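Local coordinates for protein monomethylamine methyltransferase MtmB1 (PDB 1NTH) that transfers the methyl group of monomethylamine to the corrinoid cofactor of its partner protein MtmC, a step in methanogenesis from methylamine, at residues S6-R15 and I83-D93. Sequence-based numbering, arbitrary orientation.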
loop_
_atom_site.group_PDB
_atom_site.type_symbol
_atom_site.label_atom_id
_atom_site.label_comp_id
_atom_site.label_asym_id
_atom_site.label_seq_id
_atom_site.Cartn_x
_atom_site.Cartn_y
_atom_site.Cartn_z
ATOM N N SER A 6 28.380 -8.401 15.897
ATOM C CA SER A 6 27.786 -9.580 15.285
ATOM C C SER A 6 28.301 -9.614 13.853
ATOM O O SER A 6 28.266 -8.608 13.144
ATOM C CB SER A 6 26.258 -9.496 15.307
ATOM O OG SER A 6 25.770 -9.594 16.636
ATOM N N PHE A 7 28.782 -10.775 13.433
ATOM C CA PHE A 7 29.340 -10.928 12.098
ATOM C C PHE A 7 28.311 -10.797 10.976
ATOM O O PHE A 7 27.189 -11.283 11.092
ATOM C CB PHE A 7 30.024 -12.293 11.990
ATOM C CG PHE A 7 30.840 -12.459 10.745
ATOM C CD1 PHE A 7 32.184 -12.101 10.730
ATOM C CD2 PHE A 7 30.261 -12.943 9.581
ATOM C CE1 PHE A 7 32.937 -12.223 9.565
ATOM C CE2 PHE A 7 31.002 -13.068 8.411
ATOM C CZ PHE A 7 32.345 -12.707 8.406
ATOM N N ASP A 8 28.701 -10.128 9.894
ATOM C CA ASP A 8 27.827 -9.983 8.734
ATOM C C ASP A 8 28.637 -9.953 7.439
ATOM O O ASP A 8 29.871 -9.997 7.466
ATOM C CB ASP A 8 26.936 -8.733 8.846
ATOM C CG ASP A 8 27.725 -7.448 9.000
ATOM O OD1 ASP A 8 28.836 -7.352 8.438
ATOM O OD2 ASP A 8 27.218 -6.521 9.673
ATOM N N CYS A 9 27.935 -9.889 6.312
ATOM C CA CYS A 9 28.566 -9.878 4.996
ATOM C C CYS A 9 29.604 -8.771 4.821
ATOM O O CYS A 9 30.549 -8.919 4.043
ATOM C CB CYS A 9 27.496 -9.764 3.901
ATOM S SG CYS A 9 26.394 -8.330 4.064
ATOM N N TYR A 10 29.432 -7.665 5.538
ATOM C CA TYR A 10 30.372 -6.558 5.433
ATOM C C TYR A 10 31.696 -6.940 6.083
ATOM O O TYR A 10 32.766 -6.626 5.557
ATOM C CB TYR A 10 29.785 -5.304 6.084
ATOM C CG TYR A 10 28.456 -4.923 5.477
ATOM C CD1 TYR A 10 27.258 -5.235 6.120
ATOM C CD2 TYR A 10 28.394 -4.308 4.228
ATOM C CE1 TYR A 10 26.028 -4.949 5.531
ATOM C CE2 TYR A 10 27.166 -4.016 3.629
ATOM C CZ TYR A 10 25.992 -4.341 4.284
ATOM O OH TYR A 10 24.779 -4.071 3.688
ATOM N N ASP A 11 31.623 -7.620 7.224
ATOM C CA ASP A 11 32.833 -8.065 7.907
ATOM C C ASP A 11 33.517 -9.101 7.026
ATOM O O ASP A 11 34.745 -9.168 6.966
ATOM C CB ASP A 11 32.505 -8.713 9.251
ATOM C CG ASP A 11 31.879 -7.750 10.230
ATOM O OD1 ASP A 11 32.476 -6.681 10.473
ATOM O OD2 ASP A 11 30.792 -8.066 10.758
ATOM N N PHE A 12 32.718 -9.917 6.345
ATOM C CA PHE A 12 33.282 -10.942 5.482
ATOM C C PHE A 12 34.124 -10.292 4.393
ATOM O O PHE A 12 35.263 -10.696 4.155
ATOM C CB PHE A 12 32.187 -11.784 4.828
ATOM C CG PHE A 12 32.716 -13.024 4.172
ATOM C CD1 PHE A 12 32.778 -14.221 4.876
ATOM C CD2 PHE A 12 33.222 -12.977 2.879
ATOM C CE1 PHE A 12 33.346 -15.355 4.303
ATOM C CE2 PHE A 12 33.794 -14.105 2.296
ATOM C CZ PHE A 12 33.854 -15.297 3.011
ATOM N N TYR A 13 33.558 -9.290 3.727
ATOM C CA TYR A 13 34.278 -8.590 2.671
ATOM C C TYR A 13 35.592 -8.030 3.212
ATOM O O TYR A 13 36.649 -8.200 2.599
ATOM C CB TYR A 13 33.430 -7.443 2.112
ATOM C CG TYR A 13 34.128 -6.656 1.027
ATOM C CD1 TYR A 13 34.237 -7.160 -0.268
ATOM C CD2 TYR A 13 34.715 -5.424 1.307
ATOM C CE1 TYR A 13 34.921 -6.452 -1.262
ATOM C CE2 TYR A 13 35.400 -4.708 0.323
ATOM C CZ TYR A 13 35.498 -5.228 -0.956
ATOM O OH TYR A 13 36.169 -4.521 -1.929
ATOM N N ASP A 14 35.519 -7.361 4.361
ATOM C CA ASP A 14 36.703 -6.773 4.991
ATOM C C ASP A 14 37.807 -7.813 5.169
ATOM O O ASP A 14 38.954 -7.600 4.769
ATOM C CB ASP A 14 36.353 -6.200 6.368
ATOM C CG ASP A 14 35.504 -4.944 6.292
ATOM O OD1 ASP A 14 35.038 -4.494 7.359
ATOM O OD2 ASP A 14 35.310 -4.405 5.182
ATOM N N ARG A 15 37.450 -8.940 5.773
ATOM C CA ARG A 15 38.413 -10.004 6.031
ATOM C C ARG A 15 38.894 -10.715 4.774
ATOM O O ARG A 15 40.046 -11.152 4.709
ATOM C CB ARG A 15 37.812 -11.008 7.016
ATOM C CG ARG A 15 37.433 -10.358 8.334
ATOM C CD ARG A 15 36.864 -11.334 9.342
ATOM N NE ARG A 15 36.352 -10.610 10.504
ATOM C CZ ARG A 15 35.884 -11.183 11.606
ATOM N NH1 ARG A 15 35.863 -12.504 11.716
ATOM N NH2 ARG A 15 35.424 -10.428 12.597
ATOM N N ILE A 83 41.532 -16.432 2.846
ATOM C CA ILE A 83 40.677 -17.130 3.798
ATOM C C ILE A 83 40.116 -16.215 4.880
ATOM O O ILE A 83 40.845 -15.427 5.481
ATOM C CB ILE A 83 41.464 -18.266 4.494
ATOM C CG1 ILE A 83 42.000 -19.240 3.444
ATOM C CG2 ILE A 83 40.571 -18.985 5.496
ATOM C CD1 ILE A 83 43.034 -20.216 3.980
ATOM N N VAL A 84 38.812 -16.324 5.121
ATOM C CA VAL A 84 38.162 -15.535 6.159
ATOM C C VAL A 84 38.001 -16.417 7.392
ATOM O O VAL A 84 37.443 -17.512 7.313
ATOM C CB VAL A 84 36.768 -15.042 5.714
ATOM C CG1 VAL A 84 36.047 -14.392 6.890
ATOM C CG2 VAL A 84 36.913 -14.047 4.569
ATOM N N LYS A 85 38.494 -15.932 8.525
ATOM C CA LYS A 85 38.429 -16.662 9.786
ATOM C C LYS A 85 37.440 -16.040 10.764
ATOM O O LYS A 85 37.335 -14.819 10.857
ATOM C CB LYS A 85 39.811 -16.677 10.441
ATOM C CG LYS A 85 40.869 -17.490 9.711
ATOM C CD LYS A 85 40.784 -18.969 10.059
ATOM C CE LYS A 85 41.911 -19.751 9.396
ATOM N NZ LYS A 85 42.696 -20.556 10.371
ATOM N N TYR A 86 36.729 -16.895 11.492
ATOM C CA TYR A 86 35.771 -16.460 12.503
ATOM C C TYR A 86 36.373 -16.763 13.869
ATOM O O TYR A 86 37.316 -17.549 13.977
ATOM C CB TYR A 86 34.466 -17.257 12.414
ATOM C CG TYR A 86 33.741 -17.189 11.097
ATOM C CD1 TYR A 86 33.577 -18.331 10.313
ATOM C CD2 TYR A 86 33.187 -15.996 10.646
ATOM C CE1 TYR A 86 32.875 -18.285 9.115
ATOM C CE2 TYR A 86 32.485 -15.938 9.450
ATOM C CZ TYR A 86 32.332 -17.085 8.689
ATOM O OH TYR A 86 31.639 -17.031 7.504
ATOM N N THR A 87 35.831 -16.143 14.913
ATOM C CA THR A 87 36.285 -16.437 16.266
ATOM C C THR A 87 35.168 -17.288 16.861
ATOM O O THR A 87 34.042 -17.286 16.351
ATOM C CB THR A 87 36.459 -15.174 17.130
ATOM O OG1 THR A 87 35.182 -14.562 17.347
ATOM C CG2 THR A 87 37.399 -14.184 16.454
ATOM N N GLU A 88 35.473 -18.016 17.926
ATOM C CA GLU A 88 34.481 -18.869 18.566
ATOM C C GLU A 88 33.279 -18.067 19.051
ATOM O O GLU A 88 32.136 -18.496 18.894
ATOM C CB GLU A 88 35.103 -19.608 19.749
ATOM C CG GLU A 88 34.233 -20.725 20.289
ATOM C CD GLU A 88 34.861 -21.421 21.479
ATOM O OE1 GLU A 88 36.098 -21.593 21.476
ATOM O OE2 GLU A 88 34.119 -21.805 22.407
ATOM N N ASP A 89 33.538 -16.906 19.639
ATOM C CA ASP A 89 32.460 -16.070 20.147
ATOM C C ASP A 89 31.554 -15.543 19.041
ATOM O O ASP A 89 30.355 -15.368 19.251
ATOM C CB ASP A 89 33.019 -14.904 20.960
ATOM C CG ASP A 89 33.676 -15.359 22.247
ATOM O OD1 ASP A 89 33.140 -16.284 22.893
ATOM O OD2 ASP A 89 34.720 -14.783 22.620
ATOM N N GLU A 90 32.122 -15.285 17.866
ATOM C CA GLU A 90 31.322 -14.793 16.749
ATOM C C GLU A 90 30.392 -15.893 16.258
ATOM O O GLU A 90 29.235 -15.634 15.925
ATOM C CB GLU A 90 32.219 -14.325 15.597
ATOM C CG GLU A 90 33.097 -13.138 15.952
ATOM C CD GLU A 90 34.060 -12.755 14.842
ATOM O OE1 GLU A 90 34.403 -13.628 14.014
ATOM O OE2 GLU A 90 34.486 -11.581 14.813
ATOM N N ILE A 91 30.895 -17.125 16.211
ATOM C CA ILE A 91 30.070 -18.234 15.759
ATOM C C ILE A 91 28.913 -18.479 16.726
ATOM O O ILE A 91 27.779 -18.705 16.297
ATOM C CB ILE A 91 30.902 -19.531 15.601
ATOM C CG1 ILE A 91 32.006 -19.305 14.561
ATOM C CG2 ILE A 91 29.999 -20.678 15.147
ATOM C CD1 ILE A 91 32.917 -20.509 14.351
ATOM N N TRP A 92 29.187 -18.427 18.027
ATOM C CA TRP A 92 28.127 -18.646 19.008
ATOM C C TRP A 92 27.076 -17.540 18.979
ATOM O O TRP A 92 25.890 -17.804 19.179
ATOM C CB TRP A 92 28.715 -18.788 20.415
ATOM C CG TRP A 92 29.175 -20.186 20.692
ATOM C CD1 TRP A 92 30.447 -20.596 20.982
ATOM C CD2 TRP A 92 28.366 -21.371 20.671
ATOM N NE1 TRP A 92 30.479 -21.963 21.139
ATOM C CE2 TRP A 92 29.217 -22.463 20.954
ATOM C CE3 TRP A 92 27.005 -21.614 20.438
ATOM C CZ2 TRP A 92 28.750 -23.781 21.011
ATOM C CZ3 TRP A 92 26.540 -22.927 20.495
ATOM C CH2 TRP A 92 27.414 -23.993 20.778
ATOM N N ASP A 93 27.508 -16.307 18.734
ATOM C CA ASP A 93 26.571 -15.189 18.660
ATOM C C ASP A 93 25.584 -15.454 17.524
ATOM O O ASP A 93 24.394 -15.182 17.649
ATOM C CB ASP A 93 27.326 -13.878 18.416
ATOM C CG ASP A 93 26.396 -12.703 18.134
ATOM O OD1 ASP A 93 26.463 -12.160 17.014
ATOM O OD2 ASP A 93 25.606 -12.325 19.029
HETATM O O HOH W 1 28.130 -13.147 15.105
#
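Arg-15 and Glu-90 meet end-on in a two-pronged salt bridge, guanidinium and carboxylate nearly coplanar: NH2 of Arg-15 reaches Glu-90 OE2 at 2.7 Å in a straight bond, and NH1 takes the syn lone pair of OE1. Arginine suits the place because its flat group serves both carboxylate oxygens and, through NH1, Lys-85 O (2.9 Å), a more bent bond. Glutamate's OE1 also accepts from Thr-87 N, which comes from above the carboxylate plane just ahead of helix 88-95, so two donors fix OE1. The small hydroxyl of Ser-6 donates through OG to Asp-93 OD1 (2.7 Å) and also bonds Lys-151 N of a neighbouring subunit; a water accepting from Phe-7 N donates to OD1 and to Glu-90 O.

Phe-7 offers a flat face to the CE2 edge of Tyr-86 in a T-shaped pair, Tyr-86 CE2 3.4 Å from Phe-7 CE2, while the tyrosine hydroxyl bonds to Asn-284. With CG anti to the backbone N (chi1 -168°), Phe-12 turns a ring face to Val-84 CG2, a CH-pi contact; branched valine serves a second partner, CG1 packing on Arg-15 CB.

The N-terminal helix 9-18 is thus joined to strand 82-84 and helix 88-95, with Phe-12 and Tyr-86 packing against helix 271-288.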